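Local coordinates for protein purine nucleoside phosphorylase (Schistosoma mansoni, PDB 5TBT) that probably catalyses the reversible phosphorolysis of inosine, guanosine and related purine nucleosides to the free base and ribose 1-phosphate, at residues Ile115-Gly120 / Met221-Glu226; Val193-Gly198 / Asp217-Ser222. One frame throughout, in Å; residues are numbered along the deposited sequence.

Contact 1 of 2, residues Ile115-Gly120 / Met221-Glu226; sequences ITNLAG and MSTVPE. With CTN (4-amino-1-beta-D-ribofuranosyl-2(1H)-pyrimidinone), chain B; SO4 (sulfate ion), chain C.
N117 and T223 make the direct polar link between strand 112-121 and the turn that leads into helix 224-232. The amide N117 ND2 donates to T223 OG1 over 2.9 Å, with an angle of 139° at the hydrogen and the hydroxyl lying 27° out of the amide plane, so the bond is bent. The two side chains meet roughly perpendicular to each other. N117 OD1 is hydrogen-bonded to S241, which holds the other end of the amide, and T223 OG1 also pairs with R86.

Apolar contact is thinner. With chi1 at -52°, I115 has CG2 anti to its backbone N, and this methyl lies 3.9 Å from T223 OG1, while CD1 comes to 4.2 Å from E226 CB. The side chains of I115 and T223 run past one another in opposite directions. Beside the amide, N117 CB packs on S222 OG at 3.7 Å.

The bound groups bridge the two segments. Backbone L118 N donates to sulfate O1 at 2.5 Å, unusually short and to be read with caution. S222 OG lies 3.1 Å from sulfate O2 and can donate to it, though its one proton has another acceptor in reach; the anion thus touches both segments, and S35 adds a bond. M221 N gives a weak bond to O2 of the cytidine, and a water that donates to L118 O is also near that O2.

Backbone and hydroxyl donors converging on a sulfate are consistent with the phosphate site of a nucleoside phosphorylase, with the nucleoside alongside, and N117, whose CB is 3.2 Å from sulfate O2, also borders the anion.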
# COMPACT_ATOMS: atom_id res chain seq x y z
N ILE A 115 -24.91 1.50 -4.29
CA ILE A 115 -24.01 0.47 -3.78
C ILE A 115 -24.34 0.16 -2.32
O ILE A 115 -24.56 1.08 -1.52
CB ILE A 115 -22.53 0.90 -3.89
CG1 ILE A 115 -22.20 1.35 -5.32
CG2 ILE A 115 -21.60 -0.24 -3.48
CD1 ILE A 115 -20.79 1.83 -5.50
N THR A 116 -24.35 -1.13 -1.97
CA THR A 116 -24.42 -1.58 -0.59
C THR A 116 -23.25 -2.50 -0.28
O THR A 116 -22.76 -3.22 -1.16
CB THR A 116 -25.72 -2.32 -0.28
OG1 THR A 116 -25.84 -3.47 -1.13
CG2 THR A 116 -26.92 -1.42 -0.47
N ASN A 117 -22.82 -2.50 0.98
CA ASN A 117 -21.76 -3.40 1.41
C ASN A 117 -21.97 -3.76 2.87
O ASN A 117 -22.77 -3.14 3.58
CB ASN A 117 -20.37 -2.77 1.21
CG ASN A 117 -20.15 -1.52 2.05
OD1 ASN A 117 -20.20 -1.55 3.28
ND2 ASN A 117 -19.88 -0.40 1.38
N LEU A 118 -21.24 -4.78 3.32
CA LEU A 118 -21.12 -5.13 4.73
C LEU A 118 -19.80 -4.60 5.25
O LEU A 118 -18.78 -4.64 4.54
CB LEU A 118 -21.19 -6.64 4.94
CG LEU A 118 -22.53 -7.34 5.18
CD1 LEU A 118 -23.14 -6.93 6.51
CD2 LEU A 118 -23.50 -7.08 4.03
N ALA A 119 -19.79 -4.11 6.48
CA ALA A 119 -18.59 -3.46 6.98
C ALA A 119 -18.54 -3.55 8.50
O ALA A 119 -19.54 -3.84 9.17
CB ALA A 119 -18.51 -2.01 6.52
N GLY A 120 -17.35 -3.29 9.04
CA GLY A 120 -17.15 -3.27 10.48
C GLY A 120 -17.27 -1.86 11.02
O GLY A 120 -16.87 -0.89 10.38
N MET A 221 -13.92 -3.83 2.74
CA MET A 221 -13.00 -4.34 1.73
C MET A 221 -13.44 -4.07 0.30
O MET A 221 -12.90 -4.69 -0.63
CB MET A 221 -12.81 -5.85 1.91
CG MET A 221 -12.32 -6.29 3.28
SD MET A 221 -12.23 -8.09 3.40
CE MET A 221 -12.05 -8.30 5.17
N SER A 222 -14.39 -3.17 0.07
CA SER A 222 -14.95 -3.01 -1.27
C SER A 222 -15.30 -1.54 -1.49
O SER A 222 -14.83 -0.64 -0.79
CB SER A 222 -16.18 -3.93 -1.44
OG SER A 222 -17.28 -3.46 -0.69
N THR A 223 -16.11 -1.30 -2.53
CA THR A 223 -16.85 -0.06 -2.77
C THR A 223 -15.99 1.10 -3.27
O THR A 223 -16.33 1.72 -4.28
CB THR A 223 -17.59 0.36 -1.50
OG1 THR A 223 -18.49 -0.68 -1.12
CG2 THR A 223 -18.38 1.64 -1.76
N VAL A 224 -14.90 1.41 -2.56
CA VAL A 224 -14.05 2.54 -2.96
C VAL A 224 -13.54 2.41 -4.39
O VAL A 224 -13.52 3.42 -5.11
CB VAL A 224 -12.92 2.74 -1.94
CG1 VAL A 224 -11.86 3.68 -2.48
CG2 VAL A 224 -13.48 3.27 -0.63
N PRO A 225 -13.11 1.23 -4.88
CA PRO A 225 -12.72 1.16 -6.30
C PRO A 225 -13.84 1.53 -7.26
O PRO A 225 -13.60 2.26 -8.23
CB PRO A 225 -12.30 -0.31 -6.47
CG PRO A 225 -11.89 -0.74 -5.11
CD PRO A 225 -12.80 -0.02 -4.17
N GLU A 226 -15.06 1.05 -7.01
CA GLU A 226 -16.17 1.38 -7.90
C GLU A 226 -16.52 2.86 -7.82
O GLU A 226 -16.86 3.47 -8.84
CB GLU A 226 -17.39 0.52 -7.56
CG GLU A 226 -17.20 -0.97 -7.79
CD GLU A 226 -16.66 -1.69 -6.57
OE1 GLU A 226 -15.98 -1.04 -5.74
OE2 GLU A 226 -16.93 -2.90 -6.43
O5' CTN B . -17.43 -10.83 5.74
C5' CTN B . -16.77 -10.65 4.52
C4' CTN B . -17.66 -9.99 3.49
O4' CTN B . -18.31 -8.86 4.02
C1' CTN B . -17.53 -7.70 3.86
N1 CTN B . -16.91 -7.26 5.11
C6 CTN B . -17.37 -7.69 6.26
C5 CTN B . -16.81 -7.30 7.43
C4 CTN B . -15.75 -6.44 7.44
N3 CTN B . -15.28 -5.98 6.29
C2 CTN B . -15.85 -6.35 5.11
O2 CTN B . -15.43 -5.94 4.03
N4 CTN B . -15.25 -6.09 8.62
C2' CTN B . -16.49 -8.08 2.82
O2' CTN B . -16.46 -7.11 1.81
C3' CTN B . -16.82 -9.46 2.36
O3' CTN B . -17.55 -9.47 1.16
S SO4 C . -19.84 -6.86 0.81
O1 SO4 C . -20.97 -6.55 1.56
O2 SO4 C . -19.06 -5.68 0.64
O3 SO4 C . -19.05 -7.85 1.50
O4 SO4 C . -20.09 -7.45 -0.48
O HOH W 1 -17.26 -3.64 2.57

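Contact 2 of 2, residues Val193-Gly198 / Asp217-Ser222. With CTN (4-amino-1-beta-D-ribofuranosyl-2(1H)-pyrimidinone), chain B; SO4 (sulfate ion), chain C.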
# COMPACT_ATOMS: atom_id res chain seq x y z
N VAL A 193 -17.45 8.11 7.60
CA VAL A 193 -16.32 7.99 6.69
C VAL A 193 -15.90 6.52 6.61
O VAL A 193 -15.78 5.84 7.64
CB VAL A 193 -15.15 8.87 7.16
CG1 VAL A 193 -13.92 8.63 6.30
CG2 VAL A 193 -15.55 10.34 7.14
N TYR A 194 -15.68 6.04 5.39
CA TYR A 194 -15.40 4.64 5.12
C TYR A 194 -13.91 4.45 4.85
O TYR A 194 -13.34 5.14 4.00
CB TYR A 194 -16.24 4.18 3.92
CG TYR A 194 -16.06 2.75 3.46
CD1 TYR A 194 -15.00 2.38 2.63
CD2 TYR A 194 -16.99 1.77 3.80
CE1 TYR A 194 -14.86 1.08 2.19
CE2 TYR A 194 -16.85 0.46 3.36
CZ TYR A 194 -15.78 0.12 2.55
OH TYR A 194 -15.64 -1.18 2.11
N ALA A 195 -13.29 3.52 5.56
CA ALA A 195 -11.89 3.18 5.35
C ALA A 195 -11.82 1.92 4.50
O ALA A 195 -12.52 0.93 4.77
CB ALA A 195 -11.16 2.97 6.68
N PHE A 196 -10.97 1.95 3.47
CA PHE A 196 -10.83 0.84 2.53
C PHE A 196 -9.68 -0.04 3.01
O PHE A 196 -8.51 0.32 2.85
CB PHE A 196 -10.59 1.37 1.12
CG PHE A 196 -10.42 0.30 0.07
CD1 PHE A 196 -10.86 -1.00 0.28
CD2 PHE A 196 -9.82 0.61 -1.14
CE1 PHE A 196 -10.70 -1.97 -0.70
CE2 PHE A 196 -9.66 -0.35 -2.12
CZ PHE A 196 -10.10 -1.64 -1.90
N ASN A 197 -10.01 -1.19 3.58
CA ASN A 197 -9.02 -2.20 3.93
C ASN A 197 -8.96 -3.21 2.79
O ASN A 197 -9.97 -3.83 2.45
CB ASN A 197 -9.36 -2.87 5.25
CG ASN A 197 -8.65 -4.20 5.43
OD1 ASN A 197 -7.48 -4.35 5.09
ND2 ASN A 197 -9.38 -5.18 5.97
N GLY A 198 -7.76 -3.38 2.21
CA GLY A 198 -7.62 -4.24 1.05
C GLY A 198 -8.13 -5.65 1.26
O GLY A 198 -8.70 -6.26 0.35
N ASP A 217 -15.13 6.00 10.66
CA ASP A 217 -16.33 5.46 11.28
C ASP A 217 -16.58 4.01 10.92
O ASP A 217 -17.21 3.29 11.70
CB ASP A 217 -17.56 6.29 10.90
CG ASP A 217 -17.41 7.76 11.25
OD1 ASP A 217 -17.56 8.11 12.44
OD2 ASP A 217 -17.17 8.57 10.33
N VAL A 218 -16.10 3.58 9.75
CA VAL A 218 -16.46 2.29 9.17
C VAL A 218 -15.26 1.79 8.36
O VAL A 218 -14.48 2.58 7.82
CB VAL A 218 -17.73 2.44 8.29
CG1 VAL A 218 -17.86 1.30 7.30
CG2 VAL A 218 -18.97 2.52 9.16
N VAL A 219 -15.10 0.47 8.30
CA VAL A 219 -14.01 -0.14 7.54
C VAL A 219 -14.54 -1.36 6.79
O VAL A 219 -15.29 -2.17 7.34
CB VAL A 219 -12.83 -0.53 8.46
CG1 VAL A 219 -13.30 -1.44 9.59
CG2 VAL A 219 -11.72 -1.20 7.66
N GLY A 220 -14.15 -1.47 5.51
CA GLY A 220 -14.58 -2.57 4.68
C GLY A 220 -13.61 -2.80 3.54
O GLY A 220 -12.63 -2.07 3.36
N MET A 221 -13.92 -3.83 2.74
CA MET A 221 -13.00 -4.34 1.73
C MET A 221 -13.44 -4.07 0.30
O MET A 221 -12.90 -4.69 -0.63
CB MET A 221 -12.81 -5.85 1.91
CG MET A 221 -12.32 -6.29 3.28
SD MET A 221 -12.23 -8.09 3.40
CE MET A 221 -12.05 -8.30 5.17
N SER A 222 -14.39 -3.17 0.07
CA SER A 222 -14.95 -3.01 -1.27
C SER A 222 -15.30 -1.54 -1.49
O SER A 222 -14.83 -0.64 -0.79
CB SER A 222 -16.18 -3.93 -1.44
OG SER A 222 -17.28 -3.46 -0.69
O5' CTN B . -17.43 -10.83 5.74
C5' CTN B . -16.77 -10.65 4.52
C4' CTN B . -17.66 -9.99 3.49
O4' CTN B . -18.31 -8.86 4.02
C1' CTN B . -17.53 -7.70 3.86
N1 CTN B . -16.91 -7.26 5.11
C6 CTN B . -17.37 -7.69 6.26
C5 CTN B . -16.81 -7.30 7.43
C4 CTN B . -15.75 -6.44 7.44
N3 CTN B . -15.28 -5.98 6.29
C2 CTN B . -15.85 -6.35 5.11
O2 CTN B . -15.43 -5.94 4.03
N4 CTN B . -15.25 -6.09 8.62
C2' CTN B . -16.49 -8.08 2.82
O2' CTN B . -16.46 -7.11 1.81
C3' CTN B . -16.82 -9.46 2.36
O3' CTN B . -17.55 -9.47 1.16
S SO4 C . -19.84 -6.86 0.81
O1 SO4 C . -20.97 -6.55 1.56
O2 SO4 C . -19.06 -5.68 0.64
O3 SO4 C . -19.05 -7.85 1.50
O4 SO4 C . -20.09 -7.45 -0.48
O HOH W 2 -10.45 -5.61 -1.84
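Strands 189-196 and 218-220 are the two parallel strands of a beta-alpha-beta unit whose connection includes helix 205-213. The bridges Y194–V218, A195–V219 and F196–G220 set the register, and the axes of the short strand segments are inclined by 32°. A195 N donates to V218 O at 2.7 Å, G220 N to A195 O at 3.0 Å, and N197 N to G220 O at 2.8 Å. At the start of the pair, V193 N is held by D217 OD2 at 2.8 Å through the anti lone pair of the carboxylate, whose OD1 is bound by N123.

The tyrosine side chain reaches along the neighbouring strand. CG of Y194 is anti to its backbone N (chi1 179°), which carries the ring past V218, where CD2 meets CG1 at 3.6 Å, and on alongside G220. Its hydroxyl then accepts S222 N at 3.1 Å in a nearly straight bond (168°), fixing the backbone just beyond the strand. F196 turns its ring edge to G220 O and M221 O. The side chains of N197 and M221 run alongside each other in a common direction, and M221 CG approaches O2 of the cytidine at 3.2 Å.

Such a parallel pair, with its C-terminal ends opening onto a ligand, is characteristic of the beta-alpha-beta crossover, here within the mixed sheet of the phosphorylase superfamily fold.

How the contacts relate
Both contacts are buried and share M221 and S222: contact 2 ends where contact 1 takes up the chain. Strand 218-220 is the common neighbour, parallel to 189-196 and antiparallel to 112-121, and G120 N lies 2.9 Å from V219 O, a probable hydrogen bond that joins the two contacts within one sheet. They lie about 7 Å apart, centre to centre, contact 1 being nearer the middle of the chain. Contact 2 buries 590 Å² and rests mainly on regular backbone bonds; contact 1 buries 203 Å² and relies on one side-chain bond plus bound groups. Both touch the cytidine and the sulfate, so sheet pairing and ligand pocket meet at the shared residues.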